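Local structure of glycoside hydrolase family 31 (Trueperella pyogenes, 5I0F) at residues Asn302-Gln307 and Met588-Glu593; Val384-Ile389 and Leu459-Phe464; Gly463-Gly468 and Val512-Ser517; Leu527-Asp532 and Gly559-Gly564. The protein degrades cycloalternan, cleaving this cyclic glucose oligosaccharide as a family 31 glycoside hydrolase through a covalent glycosyl-enzyme intermediate. All blocks are in the same frame, centred on the assembly; numbering follows the deposited sequence.

Contact 1: residues Asn302-Gln307 and Met588-Glu593; sequences NEWNTQ and MQYHSE. With BGC (beta-D-glucopyranose), chain C; GLC (alpha-D-glucopyranose), chain B; GLC (alpha-D-glucopyranose), chain D; GLC (alpha-D-glucopyranose), chain E.
The indole of Trp304 is met at its edge, close to the ring plane, by the phenol of Tyr590: Trp304 CH2 lies 3.5 Å from Tyr590 OH and 3.9 Å from Tyr590 CE1. The two side chains cross at about a right angle, and the hydroxyl end of Tyr590 abuts the indole rim at CH2. Their polar ends look to other partners, Trp304 NE1 to Asp603 and Tyr590 OH to His317. The third ring, His591, turns its edge to the glucose of chain C. There His591 NE2 sits 2.9 Å from both O3 and O4 of that sugar. It donates to O4 and is also hydrogen-bonded to O3; two neighbouring hydroxyls are thus held by one nitrogen.

The backbone link is a single bond, Asn302 N to Ser592 O, 3.0 Å and nearly straight at 163°. Beyond it Asn302 CG stands opposite its own backbone N (chi1 -174°), which carries the amide out to the sugars. Asn302 ND2 donates to O5 of the chain D glucose over 2.9 Å, and Glu330 also bonds this nitrogen. Glu593 is extended beyond CG; Glu593 OE2 accepts from O2 of the chain E glucose at 2.8 Å and is shared with Tyr200, while OE1 takes Ser566.

Strand 587-590 is the last of the eight parallel barrel strands and pairs with the first, 297-300. The loops following these two strands come together here, an arrangement characteristic of a TIM barrel, whose substrate pocket opens at the C-terminal ends of its strands.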
# COMPACT_ATOMS: atom_id res chain seq x y z
N ASN A 302 2.37 -4.06 18.60
CA ASN A 302 2.86 -2.70 18.80
C ASN A 302 3.13 -2.35 20.28
O ASN A 302 3.99 -1.51 20.57
CB ASN A 302 1.94 -1.66 18.16
CG ASN A 302 2.52 -0.26 18.23
OD1 ASN A 302 2.23 0.51 19.18
ND2 ASN A 302 3.38 0.07 17.30
N GLU A 303 2.42 -3.01 21.22
CA GLU A 303 2.57 -2.70 22.65
C GLU A 303 3.69 -3.48 23.33
O GLU A 303 3.81 -3.43 24.54
CB GLU A 303 1.22 -2.84 23.38
CG GLU A 303 0.25 -1.81 22.83
CD GLU A 303 -1.03 -1.65 23.61
OE1 GLU A 303 -1.65 -0.59 23.41
OE2 GLU A 303 -1.44 -2.54 24.37
N TRP A 304 4.51 -4.20 22.56
CA TRP A 304 5.74 -4.78 23.11
C TRP A 304 6.81 -3.70 23.01
O TRP A 304 7.58 -3.68 22.04
CB TRP A 304 6.15 -6.01 22.34
CG TRP A 304 5.11 -7.08 22.31
CD1 TRP A 304 4.04 -7.22 23.15
CD2 TRP A 304 5.09 -8.18 21.43
NE1 TRP A 304 3.32 -8.34 22.80
CE2 TRP A 304 3.93 -8.94 21.74
CE3 TRP A 304 5.92 -8.61 20.39
CZ2 TRP A 304 3.61 -10.11 21.06
CZ3 TRP A 304 5.58 -9.79 19.71
CH2 TRP A 304 4.43 -10.51 20.05
N ASN A 305 6.83 -2.81 23.99
CA ASN A 305 7.65 -1.61 23.91
C ASN A 305 8.78 -1.55 24.94
O ASN A 305 9.33 -0.48 25.22
CB ASN A 305 6.80 -0.35 23.93
CG ASN A 305 6.22 -0.03 25.29
OD1 ASN A 305 5.98 -0.92 26.12
ND2 ASN A 305 5.98 1.25 25.53
N THR A 306 9.13 -2.71 25.48
CA THR A 306 10.27 -2.84 26.39
C THR A 306 10.90 -4.17 26.10
O THR A 306 10.24 -5.09 25.56
CB THR A 306 9.89 -2.80 27.90
OG1 THR A 306 9.13 -3.95 28.27
CG2 THR A 306 9.12 -1.57 28.26
N GLN A 307 12.15 -4.29 26.50
CA GLN A 307 12.89 -5.55 26.34
C GLN A 307 12.21 -6.66 27.13
O GLN A 307 12.10 -7.81 26.67
CB GLN A 307 14.35 -5.33 26.79
CG GLN A 307 15.31 -6.45 26.40
CD GLN A 307 16.77 -6.06 26.61
OE1 GLN A 307 17.15 -4.87 26.48
NE2 GLN A 307 17.61 -7.05 26.91
N MET A 588 3.52 -15.82 7.18
CA MET A 588 2.57 -16.10 8.26
C MET A 588 2.93 -15.24 9.47
O MET A 588 4.02 -15.39 10.04
CB MET A 588 2.63 -17.59 8.62
CG MET A 588 1.66 -17.98 9.72
SD MET A 588 1.96 -19.68 10.26
CE MET A 588 0.52 -19.88 11.30
N GLN A 589 2.02 -14.35 9.87
CA GLN A 589 2.32 -13.34 10.86
C GLN A 589 1.09 -12.89 11.62
O GLN A 589 0.05 -12.62 11.01
CB GLN A 589 2.93 -12.12 10.14
CG GLN A 589 3.32 -10.93 11.02
CD GLN A 589 2.55 -9.64 10.76
OE1 GLN A 589 3.03 -8.55 11.06
NE2 GLN A 589 1.34 -9.75 10.20
N TYR A 590 1.22 -12.75 12.93
CA TYR A 590 0.18 -12.09 13.75
C TYR A 590 0.70 -10.73 14.23
O TYR A 590 1.90 -10.54 14.40
CB TYR A 590 -0.32 -12.97 14.89
CG TYR A 590 0.64 -13.16 16.06
CD1 TYR A 590 0.78 -12.17 17.04
CD2 TYR A 590 1.38 -14.35 16.20
CE1 TYR A 590 1.65 -12.35 18.12
CE2 TYR A 590 2.24 -14.54 17.28
CZ TYR A 590 2.38 -13.55 18.23
OH TYR A 590 3.23 -13.74 19.29
N HIS A 591 -0.22 -9.81 14.47
CA HIS A 591 0.11 -8.42 14.79
C HIS A 591 -1.05 -7.75 15.53
O HIS A 591 -2.20 -8.17 15.40
CB HIS A 591 0.48 -7.68 13.49
CG HIS A 591 0.88 -6.24 13.67
ND1 HIS A 591 1.78 -5.83 14.63
CD2 HIS A 591 0.57 -5.13 12.96
CE1 HIS A 591 1.93 -4.52 14.55
NE2 HIS A 591 1.21 -4.07 13.53
N SER A 592 -0.75 -6.71 16.28
CA SER A 592 -1.77 -5.90 16.95
C SER A 592 -1.45 -4.41 16.95
O SER A 592 -0.30 -3.98 17.17
CB SER A 592 -1.97 -6.37 18.39
OG SER A 592 -0.77 -6.29 19.16
N GLU A 593 -2.49 -3.63 16.74
CA GLU A 593 -2.39 -2.18 16.70
C GLU A 593 -2.21 -1.58 18.10
O GLU A 593 -2.71 -2.11 19.09
CB GLU A 593 -3.67 -1.62 16.06
CG GLU A 593 -3.65 -0.12 15.77
CD GLU A 593 -4.89 0.34 15.03
OE1 GLU A 593 -6.00 -0.10 15.37
OE2 GLU A 593 -4.77 1.15 14.09
C2 BGC C . 1.32 -0.19 10.13
C3 BGC C . 0.92 -0.96 11.40
C4 BGC C . 1.79 -0.49 12.56
C5 BGC C . 1.70 1.03 12.74
C6 BGC C . 2.74 1.48 13.76
C1 BGC C . 2.17 1.10 10.27
O2 BGC C . 0.49 -0.32 8.95
O3 BGC C . 1.06 -2.37 11.18
O4 BGC C . 1.40 -1.15 13.78
O5 BGC C . 1.90 1.78 11.51
O6 BGC C . 2.54 2.85 14.12
C1 GLC B . -6.28 5.41 15.36
C2 GLC B . -6.28 4.12 16.18
C3 GLC B . -5.00 4.00 17.00
C4 GLC B . -3.76 4.14 16.10
C5 GLC B . -3.85 5.47 15.34
C6 GLC B . -2.68 5.79 14.40
O1 GLC B . -6.34 6.54 16.25
O2 GLC B . -7.42 4.10 17.05
O3 GLC B . -5.02 2.75 17.68
O4 GLC B . -2.56 4.10 16.88
O5 GLC B . -5.08 5.48 14.59
O6 GLC B . -2.19 4.64 13.68
C1 GLC D . 2.42 3.05 15.54
C2 GLC D . 1.98 4.50 15.83
C3 GLC D . 3.12 5.49 15.59
C4 GLC D . 4.38 5.03 16.32
C5 GLC D . 4.74 3.61 15.89
C6 GLC D . 5.99 3.08 16.58
O2 GLC D . 0.87 4.86 15.00
O3 GLC D . 2.73 6.80 16.02
O4 GLC D . 5.45 5.93 16.03
O5 GLC D . 3.65 2.74 16.20
O6 GLC D . 5.77 2.97 17.98
C1 GLC E . -3.11 4.14 12.68
C2 GLC E . -2.56 2.81 12.15
C3 GLC E . -1.34 3.06 11.27
C4 GLC E . -1.71 4.00 10.13
C5 GLC E . -2.21 5.30 10.77
C6 GLC E . -2.60 6.36 9.75
O2 GLC E . -2.25 1.95 13.24
O3 GLC E . -0.88 1.80 10.73
O4 GLC E . -0.58 4.23 9.27
O5 GLC E . -3.36 5.05 11.61
O6 GLC E . -3.81 6.02 9.06

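Contact 2: residues Val384-Ile389 and Leu459-Phe464; sequences VILWQI and LDIDGF. With BGC (beta-D-glucopyranose), chain C.
Leu386 and Phe464 are bridge partners on two neighbouring parallel strands of the TIM barrel, 383-388 and 463-466, third and fourth of its eight.

Backbone and carboxylate bonds hold the strands together. Leu386 N donates to Gly463 O at 3.2 Å. Nearer the start of strand 383-388, Val384 is gripped at both polar ends by one residue: its O accepts from Asp462 N (3.0 Å), and its N donates to Asp462 OD2 (2.9 Å, 165°). That carboxylate oxygen uses its anti lone pair for Val384 and has a second partner in His378. Gly463 N, 3.6 Å from Val384 O, is buried with no hydrogen-bond partner. A CA-H...O contact, Phe464 CA to Leu386 O at 3.2 Å, adds to the pairing.

Apolar contacts lie on both sides of the sheet. Leu386 and Ile461 cross at about a right angle and meet through their ends, CD1 to CD1 at 3.8 Å, next to helices 370-379 and 453-457. Gln388 runs beside Phe464, pointing the same way, its CG 3.6 Å from the ring's CD1. Its chain bends at chi2 (-74°), and its OE1 bonds Tyr500 and Arg452. On the side of Ile385 the fit is tight, with CD1 of that residue pressed against the bare CA of Gly463.

Near the C-terminal end of the strand, Trp387 reaches the sugar. C1 of the chain C glucose lies at the edge of the Trp387 ring; Trp387 NE1, bonded to Asp467 OD2, is 3.6 Å from C6 of that sugar.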
# COMPACT_ATOMS: atom_id res chain seq x y z
N VAL A 384 15.33 -10.65 14.26
CA VAL A 384 14.75 -9.43 14.84
C VAL A 384 14.59 -8.36 13.77
O VAL A 384 15.55 -8.02 13.07
CB VAL A 384 15.62 -8.90 16.02
CG1 VAL A 384 15.04 -7.62 16.61
CG2 VAL A 384 15.76 -9.97 17.11
N ILE A 385 13.37 -7.84 13.62
CA ILE A 385 13.05 -6.80 12.63
C ILE A 385 12.59 -5.53 13.36
O ILE A 385 11.76 -5.61 14.24
CB ILE A 385 11.89 -7.28 11.71
CG1 ILE A 385 12.22 -8.62 11.03
CG2 ILE A 385 11.48 -6.22 10.70
CD1 ILE A 385 13.26 -8.59 9.97
N LEU A 386 13.12 -4.35 12.98
CA LEU A 386 12.72 -3.09 13.57
C LEU A 386 11.92 -2.22 12.61
O LEU A 386 12.25 -2.13 11.41
CB LEU A 386 13.94 -2.28 14.03
CG LEU A 386 14.88 -2.95 15.03
CD1 LEU A 386 15.97 -1.98 15.47
CD2 LEU A 386 14.13 -3.49 16.24
N TRP A 387 10.93 -1.53 13.16
CA TRP A 387 10.04 -0.65 12.41
C TRP A 387 10.69 0.67 12.03
O TRP A 387 11.50 1.21 12.79
CB TRP A 387 8.82 -0.37 13.28
CG TRP A 387 7.67 0.41 12.71
CD1 TRP A 387 6.55 -0.11 12.15
CD2 TRP A 387 7.48 1.83 12.74
NE1 TRP A 387 5.68 0.90 11.82
CE2 TRP A 387 6.22 2.09 12.16
CE3 TRP A 387 8.24 2.89 13.20
CZ2 TRP A 387 5.72 3.39 12.00
CZ3 TRP A 387 7.75 4.18 13.07
CH2 TRP A 387 6.49 4.41 12.47
N GLN A 388 10.33 1.15 10.86
CA GLN A 388 10.77 2.42 10.29
C GLN A 388 9.63 3.12 9.59
O GLN A 388 8.63 2.48 9.23
CB GLN A 388 11.89 2.17 9.28
CG GLN A 388 13.19 1.69 9.91
CD GLN A 388 13.93 2.79 10.64
OE1 GLN A 388 14.74 3.48 10.05
NE2 GLN A 388 13.66 2.95 11.92
N ILE A 389 9.81 4.43 9.38
CA ILE A 389 8.89 5.28 8.63
C ILE A 389 9.77 6.26 7.79
O ILE A 389 10.81 6.73 8.31
CB ILE A 389 7.96 6.04 9.61
CG1 ILE A 389 6.90 6.88 8.89
CG2 ILE A 389 8.76 6.99 10.50
CD1 ILE A 389 5.78 6.07 8.36
N LEU A 459 24.45 -3.72 16.35
CA LEU A 459 23.43 -4.47 17.10
C LEU A 459 22.98 -5.79 16.45
O LEU A 459 22.43 -6.66 17.14
CB LEU A 459 22.23 -3.58 17.39
CG LEU A 459 22.50 -2.40 18.32
CD1 LEU A 459 21.20 -1.65 18.60
CD2 LEU A 459 23.15 -2.83 19.62
N ASP A 460 23.22 -5.94 15.15
CA ASP A 460 23.03 -7.19 14.41
C ASP A 460 21.56 -7.52 14.12
O ASP A 460 21.20 -8.67 14.03
CB ASP A 460 23.75 -8.37 15.10
CG ASP A 460 24.04 -9.54 14.16
OD1 ASP A 460 24.27 -9.33 12.94
OD2 ASP A 460 24.03 -10.70 14.66
N ILE A 461 20.71 -6.50 13.92
CA ILE A 461 19.35 -6.78 13.49
C ILE A 461 19.32 -7.35 12.07
O ILE A 461 20.28 -7.22 11.29
CB ILE A 461 18.40 -5.56 13.59
CG1 ILE A 461 18.70 -4.50 12.57
CG2 ILE A 461 18.39 -4.96 14.99
CD1 ILE A 461 17.57 -3.52 12.44
N ASP A 462 18.20 -7.98 11.73
CA ASP A 462 18.09 -8.80 10.53
C ASP A 462 17.21 -8.20 9.44
O ASP A 462 17.09 -8.77 8.35
CB ASP A 462 17.54 -10.15 10.93
CG ASP A 462 18.38 -10.83 11.97
OD1 ASP A 462 19.48 -11.23 11.59
OD2 ASP A 462 17.96 -10.94 13.15
N GLY A 463 16.58 -7.07 9.72
CA GLY A 463 15.73 -6.45 8.72
C GLY A 463 14.90 -5.33 9.28
O GLY A 463 14.97 -5.02 10.49
N PHE A 464 14.09 -4.76 8.40
CA PHE A 464 13.26 -3.61 8.75
C PHE A 464 11.82 -3.75 8.29
O PHE A 464 11.56 -4.23 7.19
CB PHE A 464 13.86 -2.34 8.12
CG PHE A 464 15.22 -1.97 8.64
CD1 PHE A 464 15.35 -1.22 9.80
CD2 PHE A 464 16.38 -2.31 7.93
CE1 PHE A 464 16.61 -0.84 10.26
CE2 PHE A 464 17.63 -1.96 8.39
CZ PHE A 464 17.75 -1.23 9.55
C2 BGC C . 1.32 -0.19 10.13
C3 BGC C . 0.92 -0.96 11.40
C4 BGC C . 1.79 -0.49 12.56
C5 BGC C . 1.70 1.03 12.74
C6 BGC C . 2.74 1.48 13.76
C1 BGC C . 2.17 1.10 10.27
O2 BGC C . 0.49 -0.32 8.95
O3 BGC C . 1.06 -2.37 11.18
O4 BGC C . 1.40 -1.15 13.78
O5 BGC C . 1.90 1.78 11.51
O6 BGC C . 2.54 2.85 14.12

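Contact 3: residues Gly463-Gly468 and Val512-Ser517; sequences GFKTDG and VTFSRS. With BGC (beta-D-glucopyranose), chain C; GLC (alpha-D-glucopyranose), chain E.
Arg516 reaches over Asp467 just past the ends of two parallel TIM-barrel strands, 463-466 and 513-515, in the active-site pocket. From CB the chain turns so that CG lies between backbone N and carbonyl carbon (chi1 64°), then runs extended. Arg516 CD passes 3.2 Å from Asp467 OD1. At NE the guanidinium begins, salt-bridged to Glu470; Asp467 OD1 stands 2.9 Å above the guanidinium plane, offset toward its rim. The two planes are nearly perpendicular at 87°, and OD1 lies over the guanidinium face, not at its N-H edge. At the tip Arg516 NH1 divides its bonding between two sugars, O2 of the chain C glucose at 2.9 Å and O4 of the chain E glucose at 3.0 Å; NH2 adds a weak bond to the latter.

Asp467 OD2 is covalently joined to C1 of the chain C glucose: Asp467 is the nucleophile, caught in the glycosyl-enzyme intermediate. Its OD1 is met by Gly468 N from above the plane of the ester group.

The strands pair through Phe464 N to Val512 O and Phe514 N to Phe464 O (2.9 Å). Lys465 lies beside Phe514, its extended chain taking NZ to a salt bridge with Glu330 and a weak bond to O3 of the chain C glucose. Past the strand ends, a water joins Thr466 O, Gly468 O and Arg516 N, and Ser517 OG donates to Gly468 O at 2.8 Å.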
# COMPACT_ATOMS: atom_id res chain seq x y z
N GLY A 463 16.58 -7.07 9.72
CA GLY A 463 15.73 -6.45 8.72
C GLY A 463 14.90 -5.33 9.28
O GLY A 463 14.97 -5.02 10.49
N PHE A 464 14.09 -4.76 8.40
CA PHE A 464 13.26 -3.61 8.75
C PHE A 464 11.82 -3.75 8.29
O PHE A 464 11.56 -4.23 7.19
CB PHE A 464 13.86 -2.34 8.12
CG PHE A 464 15.22 -1.97 8.64
CD1 PHE A 464 15.35 -1.22 9.80
CD2 PHE A 464 16.38 -2.31 7.93
CE1 PHE A 464 16.61 -0.84 10.26
CE2 PHE A 464 17.63 -1.96 8.39
CZ PHE A 464 17.75 -1.23 9.55
N LYS A 465 10.88 -3.34 9.16
CA LYS A 465 9.49 -3.15 8.76
C LYS A 465 9.36 -1.71 8.27
O LYS A 465 9.17 -0.78 9.07
CB LYS A 465 8.53 -3.41 9.92
CG LYS A 465 7.07 -3.31 9.51
CD LYS A 465 6.13 -3.79 10.59
CE LYS A 465 4.69 -3.73 10.11
NZ LYS A 465 3.75 -4.28 11.13
N THR A 466 9.45 -1.55 6.96
CA THR A 466 9.47 -0.28 6.27
C THR A 466 8.03 0.12 6.01
O THR A 466 7.52 -0.05 4.93
CB THR A 466 10.31 -0.40 4.96
OG1 THR A 466 10.13 -1.70 4.40
CG2 THR A 466 11.79 -0.21 5.26
N ASP A 467 7.39 0.64 7.05
CA ASP A 467 5.99 1.05 7.03
C ASP A 467 5.84 2.42 6.34
O ASP A 467 6.82 3.15 6.16
CB ASP A 467 5.50 1.12 8.50
CG ASP A 467 4.00 1.09 8.66
OD1 ASP A 467 3.23 0.96 7.69
OD2 ASP A 467 3.55 1.18 9.84
N GLY A 468 4.63 2.75 5.94
CA GLY A 468 4.35 4.00 5.23
C GLY A 468 4.90 4.08 3.81
O GLY A 468 4.99 3.08 3.12
N VAL A 512 15.86 -8.20 3.81
CA VAL A 512 14.57 -8.50 4.38
C VAL A 512 13.96 -7.17 4.85
O VAL A 512 14.17 -6.74 5.99
CB VAL A 512 14.69 -9.55 5.50
CG1 VAL A 512 13.31 -9.81 6.10
CG2 VAL A 512 15.26 -10.86 4.95
N THR A 513 13.25 -6.52 3.94
CA THR A 513 12.33 -5.43 4.27
C THR A 513 10.90 -5.94 4.21
O THR A 513 10.60 -6.89 3.49
CB THR A 513 12.48 -4.23 3.31
OG1 THR A 513 12.22 -4.63 1.95
CG2 THR A 513 13.87 -3.68 3.41
N PHE A 514 10.01 -5.31 4.97
CA PHE A 514 8.62 -5.74 5.11
C PHE A 514 7.79 -4.46 4.98
O PHE A 514 7.77 -3.65 5.93
CB PHE A 514 8.46 -6.41 6.49
CG PHE A 514 7.16 -7.12 6.74
CD1 PHE A 514 6.67 -8.09 5.89
CD2 PHE A 514 6.45 -6.87 7.92
CE1 PHE A 514 5.49 -8.77 6.18
CE2 PHE A 514 5.29 -7.56 8.23
CZ PHE A 514 4.80 -8.51 7.36
N SER A 515 7.13 -4.28 3.83
CA SER A 515 6.45 -3.03 3.45
C SER A 515 4.97 -3.27 3.16
O SER A 515 4.59 -4.39 2.92
CB SER A 515 7.07 -2.45 2.17
OG SER A 515 8.46 -2.32 2.30
N ARG A 516 4.16 -2.21 3.24
CA ARG A 516 2.76 -2.26 2.81
C ARG A 516 2.53 -1.54 1.50
O ARG A 516 1.58 -1.87 0.79
CB ARG A 516 1.80 -1.70 3.88
CG ARG A 516 2.00 -0.21 4.17
CD ARG A 516 1.13 0.31 5.31
NE ARG A 516 1.17 1.78 5.32
CZ ARG A 516 0.65 2.56 6.26
NH1 ARG A 516 0.09 2.06 7.35
NH2 ARG A 516 0.70 3.88 6.13
N SER A 517 3.34 -0.54 1.17
CA SER A 517 3.12 0.20 -0.06
C SER A 517 4.18 -0.12 -1.10
O SER A 517 5.28 -0.60 -0.81
CB SER A 517 2.99 1.71 0.18
OG SER A 517 4.22 2.25 0.60
C2 BGC C . 1.32 -0.19 10.13
C3 BGC C . 0.92 -0.96 11.40
C4 BGC C . 1.79 -0.49 12.56
C5 BGC C . 1.70 1.03 12.74
C6 BGC C . 2.74 1.48 13.76
C1 BGC C . 2.17 1.10 10.27
O2 BGC C . 0.49 -0.32 8.95
O3 BGC C . 1.06 -2.37 11.18
O4 BGC C . 1.40 -1.15 13.78
O5 BGC C . 1.90 1.78 11.51
O6 BGC C . 2.54 2.85 14.12
C1 GLC E . -3.11 4.14 12.68
C2 GLC E . -2.56 2.81 12.15
C3 GLC E . -1.34 3.06 11.27
C4 GLC E . -1.71 4.00 10.13
C5 GLC E . -2.21 5.30 10.77
C6 GLC E . -2.60 6.36 9.75
O2 GLC E . -2.25 1.95 13.24
O3 GLC E . -0.88 1.80 10.73
O4 GLC E . -0.58 4.23 9.27
O5 GLC E . -3.36 5.05 11.61
O6 GLC E . -3.81 6.02 9.06
O HOH W 1 5.33 0.44 3.44

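Contact 4: residues Leu527-Asp532 and Gly559-Gly564; sequences LYWAGD and GWDLAG. With BGC (beta-D-glucopyranose), chain C; GLC (alpha-D-glucopyranose), chain E.
A water sits between Trp529 and Asp561 with four groups around it. It accepts from Trp529 NE1 (2.9 Å) and lies 2.7 Å from Asp561 OD2, with Asp532 OD1 and O3 of the chain C glucose completing the ring of neighbours. More acceptors surround it than it has protons, so it may not serve both carboxylates at once. Through it, both segments reach the same sugar.

Asp532 also touches the sugars directly. Asp532 OD1 accepts from O2 of the chain C glucose at 2.7 Å, and Asp532 OD2 lies 2.6 Å from O3 of the chain E glucose, so one carboxylate spans two rings. With CG beside the backbone N (chi1 -65°), the carboxylate is turned to these two sugars. Trp529 meets the chain C glucose with its ring edge.

The two segments belong to a beta-alpha-beta unit of the TIM barrel: strand 527-529, helix 537-551, then strand 558-561, parallel to the first. Gly559 N donates to Tyr528 O (2.9 Å), and Gly559 O takes a weak bond from Ala530 N. Ala530 CB rests against Trp560 CB.

On the pocket side Asp561 crosses the Trp529 ring obliquely, carboxylate and ring planes 28° apart, with Asp561 OD1 3.5 Å from Trp529 CD1. That oxygen is bonded to Gln589, which helps fix the carboxylate. Asp561 then opens a type II turn to Gly564. A second water bridges the two backbones, accepting from Asp561 N and donating to Gly531 O, each at 2.8 Å.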
# COMPACT_ATOMS: atom_id res chain seq x y z
N LEU A 527 9.68 -8.08 1.12
CA LEU A 527 8.42 -8.70 1.49
C LEU A 527 7.33 -7.65 1.67
O LEU A 527 7.63 -6.45 1.89
CB LEU A 527 8.57 -9.41 2.84
CG LEU A 527 9.26 -10.75 2.90
CD1 LEU A 527 10.56 -10.82 2.14
CD2 LEU A 527 9.42 -11.17 4.35
N TYR A 528 6.08 -8.10 1.59
CA TYR A 528 4.91 -7.23 1.65
C TYR A 528 3.83 -7.80 2.54
O TYR A 528 3.65 -9.00 2.61
CB TYR A 528 4.37 -6.91 0.24
CG TYR A 528 5.40 -6.10 -0.50
CD1 TYR A 528 6.46 -6.72 -1.16
CD2 TYR A 528 5.41 -4.70 -0.42
CE1 TYR A 528 7.49 -5.98 -1.74
CE2 TYR A 528 6.41 -3.95 -1.03
CZ TYR A 528 7.44 -4.60 -1.68
OH TYR A 528 8.44 -3.82 -2.22
N TRP A 529 3.11 -6.92 3.24
CA TRP A 529 1.91 -7.34 3.95
C TRP A 529 0.76 -6.45 3.52
O TRP A 529 0.98 -5.36 3.00
CB TRP A 529 2.11 -7.42 5.47
CG TRP A 529 1.76 -6.18 6.26
CD1 TRP A 529 0.63 -5.98 6.97
CD2 TRP A 529 2.57 -5.01 6.44
NE1 TRP A 529 0.64 -4.72 7.53
CE2 TRP A 529 1.83 -4.11 7.24
CE3 TRP A 529 3.85 -4.63 6.01
CZ2 TRP A 529 2.32 -2.86 7.62
CZ3 TRP A 529 4.33 -3.38 6.37
CH2 TRP A 529 3.56 -2.50 7.16
N ALA A 530 -0.47 -6.93 3.73
CA ALA A 530 -1.68 -6.32 3.20
C ALA A 530 -2.18 -5.07 3.95
O ALA A 530 -3.21 -4.53 3.61
CB ALA A 530 -2.78 -7.37 3.17
N GLY A 531 -1.43 -4.59 4.93
CA GLY A 531 -1.77 -3.34 5.63
C GLY A 531 -2.78 -3.51 6.75
O GLY A 531 -2.86 -4.57 7.39
N ASP A 532 -3.53 -2.44 6.99
CA ASP A 532 -4.31 -2.31 8.21
C ASP A 532 -5.76 -2.72 8.03
O ASP A 532 -6.44 -2.17 7.16
CB ASP A 532 -4.32 -0.85 8.66
CG ASP A 532 -2.97 -0.34 9.05
OD1 ASP A 532 -2.05 -1.15 9.28
OD2 ASP A 532 -2.84 0.90 9.20
N GLY A 559 2.19 -11.43 2.91
CA GLY A 559 1.40 -11.88 4.05
C GLY A 559 0.42 -10.83 4.52
O GLY A 559 0.14 -9.85 3.82
N TRP A 560 -0.12 -11.04 5.70
CA TRP A 560 -1.17 -10.18 6.26
C TRP A 560 -1.21 -10.39 7.78
O TRP A 560 -0.62 -11.33 8.31
CB TRP A 560 -2.54 -10.49 5.61
CG TRP A 560 -3.11 -11.88 5.95
CD1 TRP A 560 -2.52 -13.09 5.72
CD2 TRP A 560 -4.38 -12.18 6.57
NE1 TRP A 560 -3.32 -14.11 6.18
CE2 TRP A 560 -4.47 -13.58 6.70
CE3 TRP A 560 -5.44 -11.39 7.04
CZ2 TRP A 560 -5.58 -14.21 7.26
CZ3 TRP A 560 -6.55 -12.01 7.58
CH2 TRP A 560 -6.60 -13.42 7.70
N ASP A 561 -1.87 -9.46 8.46
CA ASP A 561 -2.09 -9.56 9.91
C ASP A 561 -3.21 -10.57 10.13
O ASP A 561 -4.39 -10.25 9.94
CB ASP A 561 -2.54 -8.24 10.48
CG ASP A 561 -1.53 -7.10 10.28
OD1 ASP A 561 -0.30 -7.32 10.05
OD2 ASP A 561 -2.02 -5.96 10.36
N LEU A 562 -2.89 -11.80 10.47
CA LEU A 562 -3.93 -12.82 10.50
C LEU A 562 -5.02 -12.44 11.51
O LEU A 562 -4.72 -12.01 12.62
CB LEU A 562 -3.35 -14.23 10.74
CG LEU A 562 -2.74 -14.56 12.10
CD1 LEU A 562 -3.77 -15.08 13.11
CD2 LEU A 562 -1.62 -15.57 11.95
N ALA A 563 -6.29 -12.55 11.08
CA ALA A 563 -7.46 -12.19 11.86
C ALA A 563 -7.61 -10.72 12.21
O ALA A 563 -8.44 -10.37 13.04
CB ALA A 563 -7.56 -13.07 13.10
N GLY A 564 -6.83 -9.84 11.57
CA GLY A 564 -6.92 -8.41 11.80
C GLY A 564 -6.13 -7.91 13.02
O GLY A 564 -5.99 -8.60 14.04
C2 BGC C . 1.32 -0.19 10.13
C3 BGC C . 0.92 -0.96 11.40
C4 BGC C . 1.79 -0.49 12.56
C5 BGC C . 1.70 1.03 12.74
C6 BGC C . 2.74 1.48 13.76
C1 BGC C . 2.17 1.10 10.27
O2 BGC C . 0.49 -0.32 8.95
O3 BGC C . 1.06 -2.37 11.18
O4 BGC C . 1.40 -1.15 13.78
O5 BGC C . 1.90 1.78 11.51
O6 BGC C . 2.54 2.85 14.12
C1 GLC E . -3.11 4.14 12.68
C2 GLC E . -2.56 2.81 12.15
C3 GLC E . -1.34 3.06 11.27
C4 GLC E . -1.71 4.00 10.13
C5 GLC E . -2.21 5.30 10.77
C6 GLC E . -2.60 6.36 9.75
O2 GLC E . -2.25 1.95 13.24
O3 GLC E . -0.88 1.80 10.73
O4 GLC E . -0.58 4.23 9.27
O5 GLC E . -3.36 5.05 11.61
O6 GLC E . -3.81 6.02 9.06
O HOH W 2 -0.83 -3.58 9.79
O HOH W 3 -2.76 -7.28 6.86

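All four contacts belong to one closed parallel barrel. Contacts 2, 3 and 4 follow in chain order, and contact 1 encloses them, bringing the loop after the first strand to the end of the eighth. Contacts 2 and 3 share Gly463 and Phe464 on strand 463-466, their centres 9 Å apart; contact 4 adjoins contact 3 where strands 513-515 and 527-529 pair, at 11 Å. Contact 4 meets contact 1 across strands 558-561 and 587-590, with 13 Å between centres. Contacts 2 and 4 have centres 18 Å apart and do not touch, yet both reach the chain C glucose. Residues distant in sequence thus surround the covalently held sugar.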